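Local structure of cell cycle serine/threonine-protein kinase CDC5/MSD2 (Saccharomyces cerevisiae, 6MF4) at residues S64-T69 and E278-K283; L200-R205 and M211-D216; E75-Y80 and N268-L273; F219-K224 and T274-G279. The protein is a serine/threonine-protein kinase required for mitotic exit that phosphorylates SCC1/MCD1 and NET1; this chain holds its polo-box domain. One frame throughout, in Å; residues are numbered along the deposited sequence.

How the contacts relate
Helix 56-82, near the start of the modelled chain, probably corresponds to the polo-cap helix of polo-like kinases and supplies the first halves of contacts 1 and 3. Each closes a loop of about 200 residues, which takes in all of polo box 1, when helix 269-283 of polo box 2 returns to it; contact 3 is nested inside contact 1. Contact 2, the hairpin of strands 200-205 and 209-214, is nested inside both. Contact 4 follows it in series, opening on the neighbouring strand 219-223, and its segments alternate with those of contact 3. It ends on Glu278 and Gly279, which contact 1 also uses. Together they tie helix 56-82, carboxy-terminal helix and sheet.

Contact 1: residues S64-T69 and E278-K283; sequences SECHLT and EGLKQK. With ZN (zinc ion), chain B.
At the seam between helix 56-82, probably the polo-cap helix of polo-like kinases, and the carboxy-terminal helix of polo box 2, Cys66 and Thr69 pack against Leu280 and Lys283. The helix segments run roughly antiparallel, at 141° and 8.5 Å between axes, and no hydrogen bond joins them. Cys66 does most of the work on its side: its CB rests 3.7 Å from the carbonyl O of Leu280, while SG, lying beside its own backbone N (chi1 -73°), reaches CB of Lys283 at 3.7 Å. One turn on, the Thr69 side chain crosses that of Leu280 at about a right angle, with OG1 3.5 Å from CD1 and 3.6 Å from CD2. This hydroxyl is buried against the two methyls and finds no polar partner in the model. Below the seam the ring of Phe219 closes against Cys66, Thr69 and Leu280. An alanine in place of Leu280 would probably open a gap above Phe219 and strip the Thr69 hydroxyl of its apolar cover. His67 turns away from the seam to the exposed side of its helix, where NE2 binds a zinc ion at 2.2 Å and water 1 is a second ligand.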
loop_
_atom_site.group_PDB
_atom_site.type_symbol
_atom_site.label_atom_id
_atom_site.label_comp_id
_atom_site.label_asym_id
_atom_site.label_seq_id
_atom_site.Cartn_x
_atom_site.Cartn_y
_atom_site.Cartn_z
ATOM N N SER A 64 -0.941 3.757 13.522
ATOM C CA SER A 64 -1.912 2.818 14.061
ATOM C C SER A 64 -2.041 1.570 13.186
ATOM O O SER A 64 -2.140 0.460 13.702
ATOM C CB SER A 64 -3.275 3.491 14.213
ATOM O OG SER A 64 -4.216 2.592 14.765
ATOM N N GLU A 65 -2.040 1.749 11.868
ATOM C CA GLU A 65 -2.119 0.608 10.954
ATOM C C GLU A 65 -0.835 -0.215 11.000
ATOM O O GLU A 65 -0.880 -1.439 10.893
ATOM C CB GLU A 65 -2.396 1.071 9.520
ATOM C CG GLU A 65 -3.741 1.773 9.333
ATOM C CD GLU A 65 -4.939 0.853 9.520
ATOM O OE1 GLU A 65 -4.796 -0.377 9.346
ATOM O OE2 GLU A 65 -6.035 1.367 9.832
ATOM N N CYS A 66 0.306 0.454 11.150
ATOM C CA CYS A 66 1.587 -0.238 11.276
ATOM C C CYS A 66 1.594 -1.080 12.546
ATOM O O CYS A 66 2.031 -2.233 12.551
ATOM C CB CYS A 66 2.748 0.759 11.303
ATOM S SG CYS A 66 3.110 1.527 9.716
ATOM N N HIS A 67 1.105 -0.477 13.622
ATOM C CA HIS A 67 0.994 -1.130 14.917
ATOM C C HIS A 67 0.051 -2.326 14.829
ATOM O O HIS A 67 0.351 -3.416 15.323
ATOM C CB HIS A 67 0.505 -0.118 15.957
ATOM C CG HIS A 67 0.386 -0.673 17.337
ATOM N ND1 HIS A 67 1.481 -0.907 18.143
ATOM C CD2 HIS A 67 -0.697 -1.030 18.066
ATOM C CE1 HIS A 67 1.077 -1.390 19.302
ATOM N NE2 HIS A 67 -0.242 -1.477 19.281
ATOM N N LEU A 68 -1.079 -2.106 14.166
ATOM C CA LEU A 68 -2.113 -3.122 13.984
ATOM C C LEU A 68 -1.624 -4.378 13.259
ATOM O O LEU A 68 -1.847 -5.491 13.741
ATOM C CB LEU A 68 -3.286 -2.520 13.207
ATOM C CG LEU A 68 -4.479 -3.392 12.820
ATOM C CD1 LEU A 68 -5.174 -3.898 14.071
ATOM C CD2 LEU A 68 -5.451 -2.653 11.900
ATOM N N THR A 69 -0.974 -4.231 12.107
ATOM C CA THR A 69 -0.584 -5.429 11.369
ATOM C C THR A 69 0.671 -6.064 11.961
ATOM O O THR A 69 0.834 -7.274 11.869
ATOM C CB THR A 69 -0.349 -5.180 9.856
ATOM O OG1 THR A 69 0.973 -4.683 9.627
ATOM C CG2 THR A 69 -1.367 -4.227 9.294
ATOM N N GLU A 278 10.587 -5.308 10.868
ATOM C CA GLU A 278 11.473 -4.183 11.164
ATOM C C GLU A 278 10.945 -2.893 10.538
ATOM O O GLU A 278 10.999 -1.828 11.152
ATOM C CB GLU A 278 12.893 -4.462 10.668
ATOM C CG GLU A 278 13.573 -5.647 11.347
ATOM N N GLY A 279 10.437 -2.994 9.314
ATOM C CA GLY A 279 9.852 -1.852 8.634
ATOM C C GLY A 279 8.644 -1.313 9.378
ATOM O O GLY A 279 8.546 -0.114 9.637
ATOM N N LEU A 280 7.724 -2.207 9.731
ATOM C CA LEU A 280 6.519 -1.825 10.463
ATOM C C LEU A 280 6.840 -1.221 11.825
ATOM O O LEU A 280 6.213 -0.247 12.244
ATOM C CB LEU A 280 5.607 -3.035 10.649
ATOM C CG LEU A 280 5.023 -3.612 9.361
ATOM C CD1 LEU A 280 4.499 -5.012 9.609
ATOM C CD2 LEU A 280 3.921 -2.705 8.830
ATOM N N LYS A 281 7.807 -1.812 12.519
ATOM C CA LYS A 281 8.180 -1.347 13.850
ATOM C C LYS A 281 8.695 0.081 13.770
ATOM O O LYS A 281 8.280 0.944 14.540
ATOM C CB LYS A 281 9.241 -2.258 14.472
ATOM C CG LYS A 281 9.568 -1.929 15.924
ATOM N N GLN A 282 9.592 0.321 12.821
ATOM C CA GLN A 282 10.176 1.640 12.629
ATOM C C GLN A 282 9.114 2.699 12.327
ATOM O O GLN A 282 9.088 3.755 12.956
ATOM C CB GLN A 282 11.203 1.592 11.498
ATOM C CG GLN A 282 12.068 2.833 11.391
ATOM C CD GLN A 282 13.072 2.732 10.264
ATOM O OE1 GLN A 282 12.916 3.363 9.219
ATOM N NE2 GLN A 282 14.112 1.930 10.472
ATOM N N LYS A 283 8.237 2.409 11.369
ATOM C CA LYS A 283 7.240 3.379 10.920
ATOM C C LYS A 283 6.197 3.676 11.996
ATOM O O LYS A 283 5.549 4.724 11.969
ATOM C CB LYS A 283 6.540 2.879 9.654
ATOM C CG LYS A 283 7.454 2.717 8.441
ATOM C CD LYS A 283 7.399 3.905 7.481
ATOM C CE LYS A 283 8.354 5.012 7.881
ATOM N NZ LYS A 283 8.768 5.835 6.709
HETATM ZN ZN ZN B . -2.020 -1.548 20.508
HETATM O O HOH W 1 -1.667 -3.660 21.276
#

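Contact 2: residues L200-R205 and M211-D216; sequences LRRYTR and MFELSD
Arg202 and Glu213 face each other across two antiparallel strands, and their side chains lie side by side, pointing the same way. From CB outward the arginine follows one carboxylate oxygen: CB, CG and CD all pass within 4 Å of Glu213 OE2, CG at 3.6 Å. A bend at chi3 (63°) then turns the guanidinium side-on to the acid. NE donates to OE2 at 2.7 Å and 162°, from above the carboxylate plane, while NH2 meets the syn lone pair of OE1 at 3.0 Å. The two planes stand 49° apart, yet the paired nitrogens fix the rotation of the carboxylate. Water 3 gives OE2 another bond and also reaches Thr204 OG1, a hydroxyl that is hydrogen-bonded to Lys283 as well. A leucine in place of Arg202 would probably leave the buried Glu213 charge without its mate and free to turn. On the other face of the hairpin, Leu200 CD1 touches Phe212 CB at 3.8 Å and Leu214 CD2 at 3.9 Å. Next to the salt bridge, Arg201 stretches out with Ser215 O over its guanidinium face, and its NH1 is linked through water 2 to Leu214 O. The bulge sets both arginines opposite Glu213: Arg201 N bonds to Glu213 O at 2.9 Å, Arg202 N only weakly to the same oxygen, and Glu213 N returns a bond to Arg202 O. Two residues opposite one make a classic beta bulge, here in the first hairpin of the polo box 2 sheet.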
loop_
_atom_site.group_PDB
_atom_site.type_symbol
_atom_site.label_atom_id
_atom_site.label_comp_id
_atom_site.label_asym_id
_atom_site.label_seq_id
_atom_site.Cartn_x
_atom_site.Cartn_y
_atom_site.Cartn_z
ATOM N N LEU A 200 -2.269 5.585 -2.176
ATOM C CA LEU A 200 -1.024 5.407 -1.442
ATOM C C LEU A 200 -0.848 6.516 -0.414
ATOM O O LEU A 200 -0.759 7.685 -0.770
ATOM C CB LEU A 200 0.157 5.396 -2.410
ATOM C CG LEU A 200 1.552 5.256 -1.808
ATOM C CD1 LEU A 200 1.697 3.891 -1.170
ATOM C CD2 LEU A 200 2.608 5.477 -2.882
ATOM N N ARG A 201 -0.800 6.150 0.861
ATOM C CA ARG A 201 -0.643 7.135 1.925
ATOM C C ARG A 201 0.819 7.476 2.174
ATOM O O ARG A 201 1.167 8.635 2.398
ATOM C CB ARG A 201 -1.252 6.630 3.224
ATOM C CG ARG A 201 -2.756 6.504 3.227
ATOM C CD ARG A 201 -3.178 5.726 4.463
ATOM N NE ARG A 201 -4.542 6.022 4.856
ATOM C CZ ARG A 201 -5.183 5.414 5.847
ATOM N NH1 ARG A 201 -4.591 4.456 6.550
ATOM N NH2 ARG A 201 -6.431 5.760 6.123
ATOM N N ARG A 202 1.668 6.456 2.166
ATOM C CA ARG A 202 3.083 6.652 2.447
ATOM C C ARG A 202 3.903 5.570 1.771
ATOM O O ARG A 202 3.495 4.409 1.724
ATOM C CB ARG A 202 3.339 6.654 3.959
ATOM C CG ARG A 202 4.797 6.898 4.350
ATOM C CD ARG A 202 4.943 7.262 5.823
ATOM N NE ARG A 202 4.504 6.192 6.712
ATOM C CZ ARG A 202 4.324 6.330 8.021
ATOM N NH1 ARG A 202 4.529 7.505 8.605
ATOM N NH2 ARG A 202 3.916 5.296 8.747
ATOM N N TYR A 203 5.042 5.970 1.218
ATOM C CA TYR A 203 6.029 5.017 0.733
ATOM C C TYR A 203 7.350 5.284 1.431
ATOM O O TYR A 203 7.630 6.414 1.832
ATOM C CB TYR A 203 6.203 5.107 -0.780
ATOM C CG TYR A 203 6.868 6.382 -1.237
ATOM C CD1 TYR A 203 8.253 6.487 -1.293
ATOM C CD2 TYR A 203 6.113 7.483 -1.610
ATOM C CE1 TYR A 203 8.864 7.651 -1.705
ATOM C CE2 TYR A 203 6.715 8.652 -2.030
ATOM C CZ TYR A 203 8.092 8.729 -2.074
ATOM O OH TYR A 203 8.699 9.893 -2.487
ATOM N N THR A 204 8.149 4.237 1.586
ATOM C CA THR A 204 9.488 4.372 2.138
ATOM C C THR A 204 10.435 3.477 1.371
ATOM O O THR A 204 10.175 2.286 1.196
ATOM C CB THR A 204 9.545 4.005 3.625
ATOM O OG1 THR A 204 8.533 4.726 4.338
ATOM C CG2 THR A 204 10.924 4.339 4.205
ATOM N N ARG A 205 11.532 4.067 0.913
ATOM C CA ARG A 205 12.567 3.331 0.211
ATOM C C ARG A 205 13.711 2.951 1.130
ATOM O O ARG A 205 14.328 3.813 1.754
ATOM C CB ARG A 205 13.105 4.157 -0.947
ATOM C CG ARG A 205 12.183 4.178 -2.137
ATOM C CD ARG A 205 12.933 3.874 -3.420
ATOM N NE ARG A 205 13.137 5.089 -4.188
ATOM C CZ ARG A 205 13.919 5.184 -5.255
ATOM N NH1 ARG A 205 14.603 4.128 -5.688
ATOM N NH2 ARG A 205 14.018 6.345 -5.880
ATOM N N MET A 211 8.600 0.032 0.661
ATOM C CA MET A 211 7.427 -0.259 1.469
ATOM C C MET A 211 6.299 0.702 1.118
ATOM O O MET A 211 6.485 1.915 1.155
ATOM C CB MET A 211 7.794 -0.151 2.951
ATOM C CG MET A 211 6.649 -0.272 3.943
ATOM S SD MET A 211 7.293 -0.169 5.634
ATOM C CE MET A 211 5.792 -0.360 6.582
ATOM N N PHE A 212 5.143 0.146 0.766
ATOM C CA PHE A 212 3.961 0.931 0.424
ATOM C C PHE A 212 2.880 0.737 1.477
ATOM O O PHE A 212 2.554 -0.392 1.847
ATOM C CB PHE A 212 3.414 0.541 -0.952
ATOM C CG PHE A 212 4.402 0.696 -2.074
ATOM C CD1 PHE A 212 4.766 1.953 -2.527
ATOM C CD2 PHE A 212 4.955 -0.416 -2.687
ATOM C CE1 PHE A 212 5.670 2.096 -3.563
ATOM C CE2 PHE A 212 5.856 -0.276 -3.728
ATOM C CZ PHE A 212 6.210 0.981 -4.169
ATOM N N GLU A 213 2.327 1.847 1.949
ATOM C CA GLU A 213 1.237 1.835 2.919
ATOM C C GLU A 213 -0.030 2.356 2.240
ATOM O O GLU A 213 -0.157 3.550 1.981
ATOM C CB GLU A 213 1.608 2.677 4.144
ATOM C CG GLU A 213 2.901 2.212 4.800
ATOM C CD GLU A 213 3.363 3.102 5.939
ATOM O OE1 GLU A 213 2.612 3.272 6.925
ATOM O OE2 GLU A 213 4.494 3.622 5.851
ATOM N N LEU A 214 -0.944 1.441 1.925
ATOM C CA LEU A 214 -2.166 1.782 1.195
ATOM C C LEU A 214 -3.295 2.149 2.143
ATOM O O LEU A 214 -3.302 1.747 3.307
ATOM C CB LEU A 214 -2.598 0.621 0.299
ATOM C CG LEU A 214 -1.567 0.143 -0.727
ATOM C CD1 LEU A 214 -2.136 -0.991 -1.562
ATOM C CD2 LEU A 214 -1.105 1.287 -1.619
ATOM N N SER A 215 -4.263 2.897 1.624
ATOM C CA SER A 215 -5.279 3.521 2.460
ATOM C C SER A 215 -6.288 2.540 3.052
ATOM O O SER A 215 -7.069 2.921 3.924
ATOM C CB SER A 215 -6.020 4.593 1.655
ATOM O OG SER A 215 -6.670 4.029 0.530
ATOM N N ASP A 216 -6.284 1.293 2.589
ATOM C CA ASP A 216 -7.175 0.279 3.155
ATOM C C ASP A 216 -6.483 -0.542 4.243
ATOM O O ASP A 216 -7.069 -1.476 4.786
ATOM C CB ASP A 216 -7.711 -0.649 2.060
ATOM C CG ASP A 216 -6.614 -1.387 1.315
ATOM O OD1 ASP A 216 -5.423 -1.109 1.557
ATOM O OD2 ASP A 216 -6.950 -2.241 0.467
HETATM O O HOH W 2 -2.102 3.064 5.825
HETATM O O HOH W 3 6.252 3.451 3.954
#

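Contact 3: residues E75-Y80 and N268-L273; sequences EAEAQY and NFREKL
Glu77 and Arg270 bridge helix 56-82, probably the polo-cap helix, and the first turn of the carboxy-terminal helix of polo box 2, where the two are splayed apart. The contact is small, 90 Å² in all, and the nearest CA atoms, those of Glu77 and Leu273, are 10.5 Å from each other. Its tight part is a single carboxylate oxygen. Arg270 approaches end-on, and both NH1 and NH2 donate to Glu77 OE2, each at 2.8 Å. The oxygen lies in the guanidinium plane; NH2 meets it nearly along its C-O axis and NH1 on its anti side, the carboxylate and guanidinium planes standing 32° apart. Bends at chi2 (61°) and chi3 (-106°) lean the arginine forward along its helix, toward Leu273 and Glu77, and Leu273 CD2 comes over one guanidinium face, 3.3 Å above its plane and toward the rim. The same methyl lies 3.7 Å from Glu77 OE2, giving the salt bridge an apolar floor on the buried side. Toward solvent the contact is loose: Arg270 is an exposed residue, and no backbone or further side chain of the two segments joins in. Solvent on this side would probably screen the pair. The other carboxylate oxygen, OE1, is held by a salt bridge to Lys277, so both oxygens of Glu77 are engaged. On helix 56-82 itself, one turn apart, Gln79 NE2 donates to Glu75 OE1 at 2.9 Å.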
loop_
_atom_site.group_PDB
_atom_site.type_symbol
_atom_site.label_atom_id
_atom_site.label_comp_id
_atom_site.label_asym_id
_atom_site.label_seq_id
_atom_site.Cartn_x
_atom_site.Cartn_y
_atom_site.Cartn_z
ATOM N N GLU A 75 1.079 -12.195 16.280
ATOM C CA GLU A 75 0.079 -13.136 16.772
ATOM C C GLU A 75 0.066 -14.392 15.914
ATOM O O GLU A 75 -0.125 -15.497 16.422
ATOM C CB GLU A 75 -1.308 -12.493 16.796
ATOM C CG GLU A 75 -2.462 -13.475 17.034
ATOM C CD GLU A 75 -2.342 -14.244 18.345
ATOM O OE1 GLU A 75 -3.012 -15.290 18.479
ATOM O OE2 GLU A 75 -1.590 -13.803 19.240
ATOM N N ALA A 76 0.275 -14.226 14.612
ATOM C CA ALA A 76 0.351 -15.374 13.720
ATOM C C ALA A 76 1.546 -16.228 14.126
ATOM O O ALA A 76 1.466 -17.456 14.154
ATOM C CB ALA A 76 0.460 -14.927 12.259
ATOM N N GLU A 77 2.649 -15.565 14.466
ATOM C CA GLU A 77 3.864 -16.251 14.898
ATOM C C GLU A 77 3.650 -16.974 16.229
ATOM O O GLU A 77 4.225 -18.039 16.468
ATOM C CB GLU A 77 5.024 -15.257 15.010
ATOM C CG GLU A 77 5.513 -14.730 13.663
ATOM C CD GLU A 77 6.663 -13.745 13.785
ATOM O OE1 GLU A 77 6.640 -12.905 14.708
ATOM O OE2 GLU A 77 7.594 -13.814 12.953
ATOM N N ALA A 78 2.814 -16.402 17.090
ATOM C CA ALA A 78 2.481 -17.030 18.367
ATOM C C ALA A 78 1.605 -18.257 18.152
ATOM O O ALA A 78 1.738 -19.254 18.864
ATOM C CB ALA A 78 1.785 -16.039 19.281
ATOM N N GLN A 79 0.705 -18.184 17.177
ATOM C CA GLN A 79 -0.163 -19.311 16.874
ATOM C C GLN A 79 0.676 -20.457 16.327
ATOM O O GLN A 79 0.455 -21.620 16.663
ATOM C CB GLN A 79 -1.255 -18.906 15.883
ATOM C CG GLN A 79 -2.334 -18.039 16.517
ATOM C CD GLN A 79 -3.263 -17.411 15.502
ATOM O OE1 GLN A 79 -3.407 -17.903 14.384
ATOM N NE2 GLN A 79 -3.899 -16.314 15.889
ATOM N N TYR A 80 1.658 -20.115 15.502
ATOM C CA TYR A 80 2.573 -21.108 14.955
ATOM C C TYR A 80 3.402 -21.763 16.061
ATOM O O TYR A 80 3.526 -22.985 16.114
ATOM C CB TYR A 80 3.492 -20.464 13.918
ATOM C CG TYR A 80 4.665 -21.329 13.514
ATOM C CD1 TYR A 80 4.470 -22.579 12.944
ATOM C CD2 TYR A 80 5.968 -20.889 13.697
ATOM C CE1 TYR A 80 5.542 -23.371 12.573
ATOM C CE2 TYR A 80 7.044 -21.672 13.329
ATOM C CZ TYR A 80 6.826 -22.912 12.768
ATOM O OH TYR A 80 7.897 -23.695 12.397
ATOM N N ASN A 268 12.775 -17.042 0.165
ATOM C CA ASN A 268 13.414 -16.665 1.425
ATOM C C ASN A 268 12.431 -15.969 2.378
ATOM O O ASN A 268 12.704 -14.896 2.917
ATOM C CB ASN A 268 14.621 -15.764 1.134
ATOM C CG ASN A 268 15.771 -16.517 0.503
ATOM O OD1 ASN A 268 15.881 -17.734 0.646
ATOM N ND2 ASN A 268 16.629 -15.800 -0.215
ATOM N N PHE A 269 11.284 -16.605 2.581
ATOM C CA PHE A 269 10.172 -15.985 3.291
ATOM C C PHE A 269 10.529 -15.495 4.697
ATOM O O PHE A 269 10.132 -14.397 5.090
ATOM C CB PHE A 269 9.001 -16.968 3.369
ATOM C CG PHE A 269 7.923 -16.549 4.325
ATOM C CD1 PHE A 269 7.033 -15.541 3.992
ATOM C CD2 PHE A 269 7.797 -17.169 5.556
ATOM C CE1 PHE A 269 6.039 -15.154 4.876
ATOM C CE2 PHE A 269 6.810 -16.788 6.441
ATOM C CZ PHE A 269 5.928 -15.781 6.101
ATOM N N ARG A 270 11.279 -16.287 5.456
ATOM C CA ARG A 270 11.533 -15.943 6.852
ATOM C C ARG A 270 12.375 -14.678 6.985
ATOM O O ARG A 270 12.166 -13.878 7.900
ATOM C CB ARG A 270 12.223 -17.100 7.577
ATOM C CG ARG A 270 12.459 -16.841 9.065
ATOM C CD ARG A 270 11.148 -16.613 9.824
ATOM N NE ARG A 270 10.942 -15.212 10.193
ATOM C CZ ARG A 270 9.945 -14.780 10.963
ATOM N NH1 ARG A 270 9.051 -15.636 11.445
ATOM N NH2 ARG A 270 9.839 -13.489 11.249
ATOM N N GLU A 271 13.335 -14.499 6.085
ATOM C CA GLU A 271 14.146 -13.290 6.094
ATOM C C GLU A 271 13.286 -12.090 5.711
ATOM O O GLU A 271 13.411 -11.009 6.287
ATOM C CB GLU A 271 15.334 -13.427 5.139
ATOM C CG GLU A 271 16.130 -12.140 4.923
ATOM C CD GLU A 271 16.707 -11.567 6.209
ATOM O OE1 GLU A 271 16.823 -12.312 7.205
ATOM O OE2 GLU A 271 17.047 -10.363 6.221
ATOM N N LYS A 272 12.403 -12.286 4.741
ATOM C CA LYS A 272 11.545 -11.202 4.285
ATOM C C LYS A 272 10.563 -10.786 5.376
ATOM O O LYS A 272 10.326 -9.597 5.573
ATOM C CB LYS A 272 10.808 -11.609 3.010
ATOM C CG LYS A 272 11.727 -11.603 1.796
ATOM C CD LYS A 272 11.060 -12.147 0.549
ATOM C CE LYS A 272 11.986 -12.023 -0.666
ATOM N NZ LYS A 272 13.444 -12.045 -0.311
ATOM N N LEU A 273 10.010 -11.755 6.103
ATOM C CA LEU A 273 9.067 -11.429 7.170
ATOM C C LEU A 273 9.765 -10.665 8.293
ATOM O O LEU A 273 9.173 -9.787 8.919
ATOM C CB LEU A 273 8.407 -12.693 7.720
ATOM C CG LEU A 273 7.251 -12.451 8.696
ATOM C CD1 LEU A 273 6.087 -11.727 8.012
ATOM C CD2 LEU A 273 6.776 -13.764 9.309
#

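Contact 4: residues F219-K224 and T274-G279; sequences FQFNFK and TLIKEG
Leu275 and Ile276 of the carboxy-terminal helix settle on Phe221 and Phe223, two rings from the same face of strand 219-223. The helix segment crosses the strand at 126° with 10.3 Å between their axes, a gap these side chains bridge. At its start, Thr274 keeps to the helix, its OG1 hydrogen-bonded to Arg270 O. Leu275 then reaches the outer ring: CD1 lies 4.0 Å from Phe223 CE1. Lys272, one turn earlier, makes a cation-pi contact with that same ring. Ile276 is the centre of the contact. Its CG1 stands over the middle of the Phe221 ring, 3.6 Å from the centroid and 9° off the normal, an almost vertical CH-pi contact. CG2, anti to the backbone N, lies over the same face toward the rim, 3.6 Å from Phe221 CZ, while CD1 comes within 3.8 Å of Phe221 CD1. CG1 also faces the edge of the second ring, 4.1 Å from Phe223 CZ, so one branch serves both phenylalanines. Lys277 points away from the strand. Gly279, a turn beyond Leu275, has no side chain to point at the strand; a CB there would be directed toward the Phe221 ring. On the reverse face of the strand Gln220 NE2 donates to Asn222 OD1 at 3.0 Å, and Gln220 OE1 takes a bond from Val99 N, toward polo box 1. An amphipathic helix laid across one face of an antiparallel sheet through aliphatic and aromatic residues is the basic plan of a polo box.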
loop_
_atom_site.group_PDB
_atom_site.type_symbol
_atom_site.label_atom_id
_atom_site.label_comp_id
_atom_site.label_asym_id
_atom_site.label_seq_id
_atom_site.Cartn_x
_atom_site.Cartn_y
_atom_site.Cartn_z
ATOM N N PHE A 219 -0.231 -3.399 3.413
ATOM C CA PHE A 219 1.180 -3.057 3.281
ATOM C C PHE A 219 1.804 -3.906 2.193
ATOM O O PHE A 219 1.615 -5.118 2.173
ATOM C CB PHE A 219 1.923 -3.273 4.601
ATOM C CG PHE A 219 1.480 -2.358 5.706
ATOM C CD1 PHE A 219 0.382 -2.672 6.489
ATOM C CD2 PHE A 219 2.165 -1.184 5.966
ATOM C CE1 PHE A 219 -0.019 -1.832 7.510
ATOM C CE2 PHE A 219 1.764 -0.341 6.987
ATOM C CZ PHE A 219 0.671 -0.664 7.756
ATOM N N GLN A 220 2.539 -3.271 1.287
ATOM C CA GLN A 220 3.227 -3.994 0.228
ATOM C C GLN A 220 4.727 -3.782 0.338
ATOM O O GLN A 220 5.189 -2.669 0.596
ATOM C CB GLN A 220 2.731 -3.551 -1.147
ATOM C CG GLN A 220 3.362 -4.315 -2.289
ATOM C CD GLN A 220 2.750 -3.953 -3.623
ATOM O OE1 GLN A 220 1.583 -3.568 -3.695
ATOM N NE2 GLN A 220 3.540 -4.057 -4.685
ATOM N N PHE A 221 5.473 -4.862 0.137
ATOM C CA PHE A 221 6.925 -4.835 0.226
ATOM C C PHE A 221 7.537 -5.416 -1.040
ATOM O O PHE A 221 7.369 -6.602 -1.329
ATOM C CB PHE A 221 7.399 -5.616 1.452
ATOM C CG PHE A 221 6.795 -5.140 2.741
ATOM C CD1 PHE A 221 5.541 -5.573 3.133
ATOM C CD2 PHE A 221 7.481 -4.260 3.561
ATOM C CE1 PHE A 221 4.979 -5.134 4.318
ATOM C CE2 PHE A 221 6.924 -3.822 4.744
ATOM C CZ PHE A 221 5.673 -4.259 5.122
ATOM N N ASN A 222 8.228 -4.566 -1.795
ATOM C CA ASN A 222 8.926 -4.978 -3.010
ATOM C C ASN A 222 10.415 -5.141 -2.733
ATOM O O ASN A 222 11.124 -4.155 -2.522
ATOM C CB ASN A 222 8.727 -3.955 -4.132
ATOM C CG ASN A 222 7.307 -3.921 -4.661
ATOM O OD1 ASN A 222 6.402 -4.559 -4.119
ATOM N ND2 ASN A 222 7.105 -3.163 -5.736
ATOM N N PHE A 223 10.887 -6.383 -2.738
ATOM C CA PHE A 223 12.282 -6.673 -2.426
ATOM C C PHE A 223 13.141 -6.642 -3.691
ATOM O O PHE A 223 12.626 -6.742 -4.806
ATOM C CB PHE A 223 12.390 -8.030 -1.723
ATOM C CG PHE A 223 11.592 -8.110 -0.450
ATOM C CD1 PHE A 223 12.156 -7.750 0.763
ATOM C CD2 PHE A 223 10.270 -8.528 -0.469
ATOM C CE1 PHE A 223 11.420 -7.813 1.933
ATOM C CE2 PHE A 223 9.530 -8.590 0.696
ATOM C CZ PHE A 223 10.104 -8.235 1.897
ATOM N N LYS A 224 14.449 -6.498 -3.499
ATOM C CA LYS A 224 15.409 -6.385 -4.598
ATOM C C LYS A 224 15.328 -7.529 -5.608
ATOM O O LYS A 224 15.635 -7.349 -6.785
ATOM C CB LYS A 224 16.829 -6.317 -4.036
ATOM C CG LYS A 224 17.116 -5.063 -3.234
ATOM N N THR A 274 11.026 -10.994 8.543
ATOM C CA THR A 274 11.817 -10.268 9.527
ATOM C C THR A 274 12.002 -8.814 9.097
ATOM O O THR A 274 11.859 -7.894 9.904
ATOM C CB THR A 274 13.191 -10.932 9.733
ATOM O OG1 THR A 274 13.004 -12.219 10.332
ATOM C CG2 THR A 274 14.086 -10.085 10.634
ATOM N N LEU A 275 12.318 -8.610 7.821
ATOM C CA LEU A 275 12.481 -7.265 7.279
ATOM C C LEU A 275 11.168 -6.491 7.368
ATOM O O LEU A 275 11.147 -5.309 7.711
ATOM C CB LEU A 275 12.966 -7.328 5.829
ATOM C CG LEU A 275 14.438 -7.716 5.651
ATOM C CD1 LEU A 275 14.721 -8.091 4.210
ATOM C CD2 LEU A 275 15.352 -6.586 6.094
ATOM N N ILE A 276 10.072 -7.180 7.073
ATOM C CA ILE A 276 8.744 -6.587 7.141
ATOM C C ILE A 276 8.445 -6.092 8.553
ATOM O O ILE A 276 7.977 -4.971 8.737
ATOM C CB ILE A 276 7.673 -7.602 6.683
ATOM C CG1 ILE A 276 7.725 -7.740 5.162
ATOM C CG2 ILE A 276 6.267 -7.187 7.135
ATOM C CD1 ILE A 276 6.846 -8.827 4.603
ATOM N N LYS A 277 8.730 -6.928 9.548
ATOM C CA LYS A 277 8.497 -6.561 10.939
ATOM C C LYS A 277 9.349 -5.359 11.351
ATOM O O LYS A 277 8.889 -4.491 12.094
ATOM C CB LYS A 277 8.786 -7.747 11.864
ATOM C CG LYS A 277 7.813 -8.910 11.712
ATOM C CD LYS A 277 8.270 -10.138 12.491
ATOM C CE LYS A 277 8.285 -9.886 13.985
ATOM N NZ LYS A 277 8.789 -11.065 14.744
ATOM N N GLU A 278 10.587 -5.308 10.868
ATOM C CA GLU A 278 11.473 -4.183 11.164
ATOM C C GLU A 278 10.945 -2.893 10.538
ATOM O O GLU A 278 10.999 -1.828 11.152
ATOM C CB GLU A 278 12.893 -4.462 10.668
ATOM C CG GLU A 278 13.573 -5.647 11.347
ATOM N N GLY A 279 10.437 -2.994 9.314
ATOM C CA GLY A 279 9.852 -1.852 8.634
ATOM C C GLY A 279 8.644 -1.313 9.378
ATOM O O GLY A 279 8.546 -0.114 9.637
#